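Local coordinates for protein prefoldin beta subunit 2 (PDB 3AEI) that probably forms part of the prefoldin chaperone, which captures unfolded proteins and hands them to a group II chaperonin, at residues Gln10-Gln15 and Lys85-Glu90; Gln14-Leu19 and Glu78-Arg83. One frame throughout, in Å; residues are numbered along the deposited sequence.

Contact 1: Gln10-Gln15 and Lys85-Glu90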
ATOM      1  N   GLN A  10      20.779 -18.051  -0.504  1.00 23.16           N
ATOM      2  CA  GLN A  10      20.525 -16.815  -1.214  1.00 24.03           C
ATOM      3  C   GLN A  10      19.062 -16.411  -1.150  1.00 25.03           C
ATOM      4  O   GLN A  10      18.750 -15.219  -1.062  1.00 22.41           O
ATOM      5  CB  GLN A  10      20.966 -16.952  -2.673  1.00 23.40           C
ATOM      6  CG  GLN A  10      22.439 -17.090  -2.800  1.00 22.75           C
ATOM      7  CD  GLN A  10      22.844 -17.525  -4.207  1.00 26.96           C
ATOM      8  OE1 GLN A  10      22.040 -18.100  -4.948  1.00 28.82           O
ATOM      9  NE2 GLN A  10      24.096 -17.261  -4.572  1.00 30.88           N
ATOM     10  N   LEU A  11      18.177 -17.406  -1.205  1.00 22.60           N
ATOM     11  CA  LEU A  11      16.742 -17.135  -1.138  1.00 31.12           C
ATOM     12  C   LEU A  11      16.411 -16.555   0.244  1.00 27.00           C
ATOM     13  O   LEU A  11      15.644 -15.603   0.355  1.00 27.15           O
ATOM     14  CB  LEU A  11      15.956 -18.422  -1.316  1.00 31.39           C
ATOM     15  CG  LEU A  11      14.697 -18.400  -2.180  1.00 46.75           C
ATOM     16  CD1 LEU A  11      13.714 -19.398  -1.572  1.00 44.02           C
ATOM     17  CD2 LEU A  11      14.072 -17.004  -2.248  1.00 37.21           C
ATOM     18  N   GLU A  12      16.999 -17.134   1.283  1.00 23.75           N
ATOM     19  CA  GLU A  12      16.755 -16.674   2.644  1.00 22.17           C
ATOM     20  C   GLU A  12      17.312 -15.278   2.843  1.00 26.60           C
ATOM     21  O   GLU A  12      16.664 -14.415   3.449  1.00 22.56           O
ATOM     22  CB  GLU A  12      17.399 -17.624   3.650  1.00 24.09           C
ATOM     23  CG  GLU A  12      16.989 -17.319   5.072  1.00 34.80           C
ATOM     24  CD  GLU A  12      17.700 -18.186   6.083  1.00 46.92           C
ATOM     25  OE1 GLU A  12      18.411 -19.125   5.661  1.00 37.83           O
ATOM     26  OE2 GLU A  12      17.544 -17.925   7.299  1.00 45.11           O
ATOM     27  N   LEU A  13      18.500 -15.043   2.298  1.00 21.65           N
ATOM     28  CA  LEU A  13      19.129 -13.744   2.427  1.00 21.30           C
ATOM     29  C   LEU A  13      18.278 -12.659   1.756  1.00 23.11           C
ATOM     30  O   LEU A  13      18.067 -11.573   2.317  1.00 21.88           O
ATOM     31  CB  LEU A  13      20.527 -13.813   1.828  1.00 18.33           C
ATOM     32  CG  LEU A  13      21.299 -12.510   1.770  1.00 19.78           C
ATOM     33  CD1 LEU A  13      21.646 -12.071   3.197  1.00 24.70           C
ATOM     34  CD2 LEU A  13      22.591 -12.728   0.969  1.00 24.08           C
ATOM     35  N   GLN A  14      17.758 -12.942   0.562  1.00 19.74           N
ATOM     36  CA  GLN A  14      16.949 -11.954  -0.128  1.00 20.77           C
ATOM     37  C   GLN A  14      15.694 -11.619   0.671  1.00 19.02           C
ATOM     38  O   GLN A  14      15.294 -10.459   0.757  1.00 19.44           O
ATOM     39  CB  GLN A  14      16.522 -12.461  -1.514  1.00 22.67           C
ATOM     40  CG  GLN A  14      15.512 -11.530  -2.229  1.00 26.99           C
ATOM     41  CD  GLN A  14      14.040 -11.881  -1.965  1.00 35.17           C
ATOM     42  OE1 GLN A  14      13.277 -11.067  -1.442  1.00 30.25           O
ATOM     43  NE2 GLN A  14      13.640 -13.095  -2.341  1.00 26.98           N
ATOM     44  N   GLN A  15      15.086 -12.624   1.295  1.00 20.31           N
ATOM     45  CA  GLN A  15      13.862 -12.335   2.013  1.00 20.44           C
ATOM     46  C   GLN A  15      14.135 -11.493   3.234  1.00 22.03           C
ATOM     47  O   GLN A  15      13.346 -10.585   3.547  1.00 22.08           O
ATOM     48  CB  GLN A  15      13.134 -13.635   2.351  1.00 26.85           C
ATOM     49  CG  GLN A  15      12.734 -14.400   1.092  1.00 27.82           C
ATOM     50  CD  GLN A  15      11.947 -15.662   1.393  1.00 41.97           C
ATOM     51  OE1 GLN A  15      11.973 -16.162   2.514  1.00 37.95           O
ATOM     52  NE2 GLN A  15      11.268 -16.200   0.377  1.00 44.76           N
ATOM     53  N   LYS A  85      24.359 -11.303   8.116  1.00 35.26           N
ATOM     54  CA  LYS A  85      25.790 -11.451   8.346  1.00 41.01           C
ATOM     55  C   LYS A  85      26.161 -12.927   8.359  1.00 36.68           C
ATOM     56  O   LYS A  85      27.086 -13.361   7.657  1.00 34.55           O
ATOM     57  CB  LYS A  85      26.142 -10.801   9.688  1.00 46.57           C
ATOM     58  CG  LYS A  85      27.586 -10.953  10.147  1.00 57.79           C
ATOM     59  CD  LYS A  85      28.544 -10.104   9.327  1.00 62.33           C
ATOM     60  CE  LYS A  85      29.783  -9.717  10.146  1.00 67.65           C
ATOM     61  NZ  LYS A  85      30.479 -10.890  10.760  1.00 67.74           N
ATOM     62  N   GLU A  86      25.418 -13.700   9.137  1.00 29.32           N
ATOM     63  CA  GLU A  86      25.662 -15.141   9.249  1.00 32.17           C
ATOM     64  C   GLU A  86      25.578 -15.834   7.887  1.00 31.66           C
ATOM     65  O   GLU A  86      26.457 -16.630   7.516  1.00 35.04           O
ATOM     66  CB  GLU A  86      24.642 -15.771  10.190  1.00 36.49           C
ATOM     67  CG  GLU A  86      24.720 -15.229  11.606  1.00 55.67           C
ATOM     68  CD  GLU A  86      23.501 -15.574  12.449  1.00 64.80           C
ATOM     69  OE1 GLU A  86      23.542 -15.315  13.670  1.00 71.33           O
ATOM     70  OE2 GLU A  86      22.502 -16.094  11.899  1.00 65.19           O
ATOM     71  N   ILE A  87      24.506 -15.545   7.157  1.00 32.86           N
ATOM     72  CA  ILE A  87      24.298 -16.148   5.847  1.00 27.29           C
ATOM     73  C   ILE A  87      25.412 -15.755   4.873  1.00 26.86           C
ATOM     74  O   ILE A  87      25.952 -16.617   4.153  1.00 28.48           O
ATOM     75  CB  ILE A  87      22.922 -15.750   5.256  1.00 24.05           C
ATOM     76  CG1 ILE A  87      21.798 -16.292   6.135  1.00 23.88           C
ATOM     77  CG2 ILE A  87      22.786 -16.281   3.816  1.00 26.72           C
ATOM     78  CD1 ILE A  87      20.415 -15.679   5.790  1.00 30.90           C
ATOM     79  N   MET A  88      25.784 -14.480   4.846  1.00 27.08           N
ATOM     80  CA  MET A  88      26.833 -14.081   3.923  1.00 31.52           C
ATOM     81  C   MET A  88      28.119 -14.848   4.230  1.00 33.14           C
ATOM     82  O   MET A  88      28.880 -15.190   3.322  1.00 34.50           O
ATOM     83  CB  MET A  88      27.054 -12.566   3.989  1.00 34.32           C
ATOM     84  CG  MET A  88      25.866 -11.801   3.453  1.00 35.88           C
ATOM     85  SD  MET A  88      26.099 -10.023   3.440  1.00 43.79           S
ATOM     86  CE  MET A  88      25.797  -9.630   5.123  1.00 41.97           C
ATOM     87  N   GLU A  89      28.348 -15.137   5.505  1.00 32.97           N
ATOM     88  CA  GLU A  89      29.538 -15.878   5.893  1.00 42.76           C
ATOM     89  C   GLU A  89      29.439 -17.325   5.415  1.00 44.33           C
ATOM     90  O   GLU A  89      30.427 -17.897   4.952  1.00 43.84           O
ATOM     91  CB  GLU A  89      29.729 -15.838   7.412  1.00 44.66           C
ATOM     92  CG  GLU A  89      29.836 -14.435   7.986  1.00 55.75           C
ATOM     93  CD  GLU A  89      30.052 -14.427   9.494  1.00 65.70           C
ATOM     94  OE1 GLU A  89      29.478 -15.303  10.179  1.00 69.03           O
ATOM     95  OE2 GLU A  89      30.783 -13.536   9.993  1.00 62.33           O
ATOM     96  N   GLU A  90      28.258 -17.924   5.523  1.00 41.89           N
ATOM     97  CA  GLU A  90      28.102 -19.307   5.069  1.00 39.71           C
ATOM     98  C   GLU A  90      28.357 -19.347   3.572  1.00 40.01           C
ATOM     99  O   GLU A  90      29.071 -20.213   3.070  1.00 37.63           O
ATOM    100  CB  GLU A  90      26.697 -19.839   5.328  1.00 41.43           C
ATOM    101  CG  GLU A  90      26.365 -20.159   6.762  1.00 49.98           C
ATOM    102  CD  GLU A  90      24.996 -20.813   6.899  1.00 53.10           C
ATOM    103  OE1 GLU A  90      24.788 -21.900   6.315  1.00 60.34           O
ATOM    104  OE2 GLU A  90      24.125 -20.238   7.584  1.00 57.06           O
TER

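Contact 2: Gln14-Leu19 and Glu78-Arg83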
ATOM      1  N   GLN A  14      17.758 -12.942   0.562  1.00 19.74           N
ATOM      2  CA  GLN A  14      16.949 -11.954  -0.128  1.00 20.77           C
ATOM      3  C   GLN A  14      15.694 -11.619   0.671  1.00 19.02           C
ATOM      4  O   GLN A  14      15.294 -10.459   0.757  1.00 19.44           O
ATOM      5  CB  GLN A  14      16.522 -12.461  -1.514  1.00 22.67           C
ATOM      6  CG  GLN A  14      15.512 -11.530  -2.229  1.00 26.99           C
ATOM      7  CD  GLN A  14      14.040 -11.881  -1.965  1.00 35.17           C
ATOM      8  OE1 GLN A  14      13.277 -11.067  -1.442  1.00 30.25           O
ATOM      9  NE2 GLN A  14      13.640 -13.095  -2.341  1.00 26.98           N
ATOM     10  N   GLN A  15      15.086 -12.624   1.295  1.00 20.31           N
ATOM     11  CA  GLN A  15      13.862 -12.335   2.013  1.00 20.44           C
ATOM     12  C   GLN A  15      14.135 -11.493   3.234  1.00 22.03           C
ATOM     13  O   GLN A  15      13.346 -10.585   3.547  1.00 22.08           O
ATOM     14  CB  GLN A  15      13.134 -13.635   2.351  1.00 26.85           C
ATOM     15  CG  GLN A  15      12.734 -14.400   1.092  1.00 27.82           C
ATOM     16  CD  GLN A  15      11.947 -15.662   1.393  1.00 41.97           C
ATOM     17  OE1 GLN A  15      11.973 -16.162   2.514  1.00 37.95           O
ATOM     18  NE2 GLN A  15      11.268 -16.200   0.377  1.00 44.76           N
ATOM     19  N   ILE A  16      15.254 -11.769   3.904  1.00 18.53           N
ATOM     20  CA  ILE A  16      15.645 -10.988   5.078  1.00 19.26           C
ATOM     21  C   ILE A  16      15.990  -9.561   4.666  1.00 23.56           C
ATOM     22  O   ILE A  16      15.592  -8.605   5.334  1.00 19.92           O
ATOM     23  CB  ILE A  16      16.873 -11.570   5.740  1.00 23.01           C
ATOM     24  CG1 ILE A  16      16.523 -12.931   6.336  1.00 27.05           C
ATOM     25  CG2 ILE A  16      17.363 -10.647   6.829  1.00 27.89           C
ATOM     26  CD1 ILE A  16      17.775 -13.715   6.707  1.00 33.45           C
ATOM     27  N   ARG A  17      16.749  -9.418   3.579  1.00 22.54           N
ATOM     28  CA  ARG A  17      17.126  -8.096   3.103  1.00 18.43           C
ATOM     29  C   ARG A  17      15.898  -7.274   2.759  1.00 17.26           C
ATOM     30  O   ARG A  17      15.856  -6.080   3.042  1.00 20.22           O
ATOM     31  CB  ARG A  17      18.024  -8.190   1.840  1.00 19.76           C
ATOM     32  CG  ARG A  17      19.488  -8.500   2.113  1.00 26.72           C
ATOM     33  CD  ARG A  17      20.227  -8.781   0.813  1.00 29.73           C
ATOM     34  NE  ARG A  17      20.176  -7.639  -0.095  1.00 28.92           N
ATOM     35  CZ  ARG A  17      21.020  -6.611  -0.037  1.00 32.50           C
ATOM     36  NH1 ARG A  17      21.978  -6.587   0.883  1.00 33.17           N
ATOM     37  NH2 ARG A  17      20.911  -5.608  -0.895  1.00 32.82           N
ATOM     38  N   THR A  18      14.897  -7.902   2.132  1.00 19.20           N
ATOM     39  CA  THR A  18      13.682  -7.183   1.730  1.00 17.35           C
ATOM     40  C   THR A  18      12.950  -6.677   2.958  1.00 21.10           C
ATOM     41  O   THR A  18      12.513  -5.534   2.984  1.00 21.61           O
ATOM     42  CB  THR A  18      12.765  -8.085   0.869  1.00 24.70           C
ATOM     43  OG1 THR A  18      13.388  -8.228  -0.406  1.00 20.10           O
ATOM     44  CG2 THR A  18      11.396  -7.496   0.668  1.00 26.56           C
ATOM     45  N   LEU A  19      12.853  -7.504   3.996  1.00 20.00           N
ATOM     46  CA  LEU A  19      12.177  -7.050   5.235  1.00 17.33           C
ATOM     47  C   LEU A  19      12.965  -5.913   5.882  1.00 18.42           C
ATOM     48  O   LEU A  19      12.405  -4.906   6.329  1.00 19.77           O
ATOM     49  CB  LEU A  19      12.102  -8.194   6.251  1.00 20.55           C
ATOM     50  CG  LEU A  19      10.797  -8.931   6.544  1.00 38.58           C
ATOM     51  CD1 LEU A  19       9.861  -8.881   5.385  1.00 39.64           C
ATOM     52  CD2 LEU A  19      11.142 -10.373   6.929  1.00 39.88           C
ATOM     53  N   GLU A  78      18.736  -4.350  13.420  1.00 29.73           N
ATOM     54  CA  GLU A  78      19.983  -4.940  13.913  1.00 31.56           C
ATOM     55  C   GLU A  78      19.898  -6.467  13.935  1.00 26.91           C
ATOM     56  O   GLU A  78      20.860  -7.159  13.572  1.00 29.43           O
ATOM     57  CB  GLU A  78      20.309  -4.437  15.328  1.00 40.77           C
ATOM     58  CG  GLU A  78      20.993  -3.075  15.348  1.00 63.05           C
ATOM     59  CD  GLU A  78      21.103  -2.474  16.746  1.00 71.85           C
ATOM     60  OE1 GLU A  78      21.576  -1.317  16.861  1.00 72.30           O
ATOM     61  OE2 GLU A  78      20.715  -3.154  17.726  1.00 72.40           O
ATOM     62  N   LYS A  79      18.746  -6.994  14.337  1.00 26.60           N
ATOM     63  CA  LYS A  79      18.581  -8.432  14.376  1.00 28.46           C
ATOM     64  C   LYS A  79      18.601  -9.033  12.989  1.00 33.22           C
ATOM     65  O   LYS A  79      19.170 -10.100  12.782  1.00 28.96           O
ATOM     66  CB  LYS A  79      17.286  -8.804  15.077  1.00 36.31           C
ATOM     67  CG  LYS A  79      17.384  -8.595  16.604  1.00 34.67           C
ATOM     68  CD  LYS A  79      16.113  -9.032  17.315  1.00 48.86           C
ATOM     69  CE  LYS A  79      16.148  -8.652  18.794  1.00 41.58           C
ATOM     70  NZ  LYS A  79      14.851  -8.926  19.456  1.00 49.27           N
ATOM     71  N   LEU A  80      17.985  -8.350  12.030  1.00 24.49           N
ATOM     72  CA  LEU A  80      17.974  -8.896  10.677  1.00 28.73           C
ATOM     73  C   LEU A  80      19.362  -8.795  10.044  1.00 29.00           C
ATOM     74  O   LEU A  80      19.785  -9.714   9.334  1.00 29.64           O
ATOM     75  CB  LEU A  80      16.924  -8.169   9.807  1.00 21.24           C
ATOM     76  CG  LEU A  80      15.455  -8.368  10.173  1.00 25.54           C
ATOM     77  CD1 LEU A  80      14.623  -7.335   9.471  1.00 22.10           C
ATOM     78  CD2 LEU A  80      14.990  -9.763   9.849  1.00 23.99           C
ATOM     79  N   LYS A  81      20.082  -7.696  10.293  1.00 29.13           N
ATOM     80  CA  LYS A  81      21.413  -7.534   9.730  1.00 28.44           C
ATOM     81  C   LYS A  81      22.362  -8.600  10.301  1.00 32.78           C
ATOM     82  O   LYS A  81      23.266  -9.074   9.614  1.00 36.81           O
ATOM     83  CB  LYS A  81      21.953  -6.101   9.962  1.00 30.96           C
ATOM     84  CG  LYS A  81      21.275  -5.052   9.034  1.00 31.54           C
ATOM     85  CD  LYS A  81      21.812  -3.613   9.143  1.00 36.93           C
ATOM     86  CE  LYS A  81      23.114  -3.430   8.373  1.00 46.13           C
ATOM     87  NZ  LYS A  81      23.514  -1.991   8.270  1.00 47.18           N
ATOM     88  N   LYS A  82      22.143  -9.011  11.537  1.00 33.08           N
ATOM     89  CA  LYS A  82      23.021 -10.030  12.088  1.00 33.66           C
ATOM     90  C   LYS A  82      22.725 -11.381  11.398  1.00 37.99           C
ATOM     91  O   LYS A  82      23.657 -12.157  11.153  1.00 39.62           O
ATOM     92  CB  LYS A  82      22.880 -10.058  13.619  1.00 37.12           C
ATOM     93  CG  LYS A  82      22.847 -11.412  14.242  1.00 51.01           C
ATOM     94  CD  LYS A  82      21.466 -11.999  14.072  1.00 58.76           C
ATOM     95  CE  LYS A  82      20.447 -11.414  15.035  1.00 59.89           C
ATOM     96  NZ  LYS A  82      19.137 -12.097  14.854  1.00 49.80           N
ATOM     97  N   ARG A  83      21.459 -11.649  11.057  1.00 36.70           N
ATOM     98  CA  ARG A  83      21.109 -12.886  10.337  1.00 34.41           C
ATOM     99  C   ARG A  83      21.702 -12.808   8.920  1.00 30.34           C
ATOM    100  O   ARG A  83      22.181 -13.818   8.395  1.00 32.03           O
ATOM    101  CB  ARG A  83      19.583 -13.094  10.233  1.00 39.87           C
ATOM    102  CG  ARG A  83      18.878 -13.686  11.481  1.00 47.15           C
ATOM    103  CD  ARG A  83      17.330 -13.874  11.286  1.00 42.94           C
ATOM    104  NE  ARG A  83      16.997 -14.895  10.288  1.00 49.90           N
ATOM    105  CZ  ARG A  83      15.812 -15.030   9.692  1.00 49.92           C
ATOM    106  NH1 ARG A  83      14.815 -14.205   9.986  1.00 45.98           N
ATOM    107  NH2 ARG A  83      15.628 -15.987   8.783  1.00 42.27           N
TER

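Contact 1: Gln10-Gln15 and Lys85-Glu90
I87 and L13 meet in the seam of a two-helix antiparallel coiled coil, the arm of the prefoldin fold, toward the end that holds both chain termini; here residues 10-15 of helix 2-37 pack against residues 85-90 of helix 59-93. The short segments run at 154° to each other with their axes 9.9 Å apart, close enough for branched aliphatic side chains to fill the space between the backbones. I87 is the buried element, and its two branches divide the work. Its CG2 methyl, anti to the backbone N, comes up to L13 CB at 3.9 Å. The longer branch carries CD1 to E12, where it lies 3.7 Å from CD and almost as near both carboxylate oxygens. A glutamate suits this place because its extended stem passes across the tip of the isoleucine branch, CB, CG and CD all near CD1, while its charged end stays at the margin, where OE2 forms a salt bridge with R83 of the opposite helix. The like-charged carboxylate of E90 stays about 6.1 Å away (E90 OE2 to E12 OE1), and OE1 of E90 has its own salt bridge to R5.

Packing thins on the other flank. L13 turns its CG anti to its own backbone N (chi1 175°), and its CD2 methyl reaches M88 CG at 4.2 Å, a light touch beside an exposed methionine, whose unbranched chain suits such a margin. Farther round, on the side of helix 59-93 remote from helix 2-37, charged residues take over, as expected of the outer surface of a coiled coil. There the long chain of K85 reaches one helical turn along to E89. Its NZ meets E89 OE2 at 2.8 Å in a salt bridge, approaching from above the carboxylate plane.

Contact 2: Gln14-Leu19 and Glu78-Arg83
R83 offers one face of its guanidinium to I16, whose CD1 methyl sits 3.6 Å above the plane, displaced toward the rim. NH2 is also engaged by E12 in a salt bridge, so the group joins an apolar contact over one face to a charged one through a terminal nitrogen. This pairing flanks the antiparallel coiled coil of the prefoldin arm, between residues 14-19 and 78-83. An arginine suits such a border because its flat cation can cover a hydrophobic side chain while a terminal nitrogen still finds a carboxylate. The bend in its chain at chi3 (67°) brings the guanidinium back over the isoleucine.

I16 is the buried residue here, and its branching lets it serve two neighbours: CG1 and CD1 lie under the arginine, while CG2 turns to L80. That methyl lies 3.9 Å from L80 CB and equally near CD2, and also rests against the backbone oxygen of L80. Were I16 reduced to an alanine, the helices would probably be left with a gap between them, L80 less well packed and the R83 guanidinium without the apolar support under its face. L80, a leucine that also reaches L23 of the first helix, spreads the apolar seam along the coil. Its CD1 methyl makes the looser contact, 4.2 Å from L19 CB.

Contacts 1 and 2 are successive layers of one interface, their centres 8 Å apart, both joining helix 2-37 to helix 59-93. Because the helices are antiparallel, the order reverses: 10-15 precedes 14-19, sharing Q14 and Q15, whereas 78-83 comes before 85-90. The layers are tied by packing of the I87 and I16 CD1 methyls and by the salt bridge between E12 of contact 1 and R83 of contact 2. Contact 1 lies farther toward the chain termini, about 18 Å from the chain centre to its own centre, against 11 Å for contact 2. In sequence, strands 46-50 and 53-57 come between the helices; in prefoldins such hairpins build the body, from which arms like this one project.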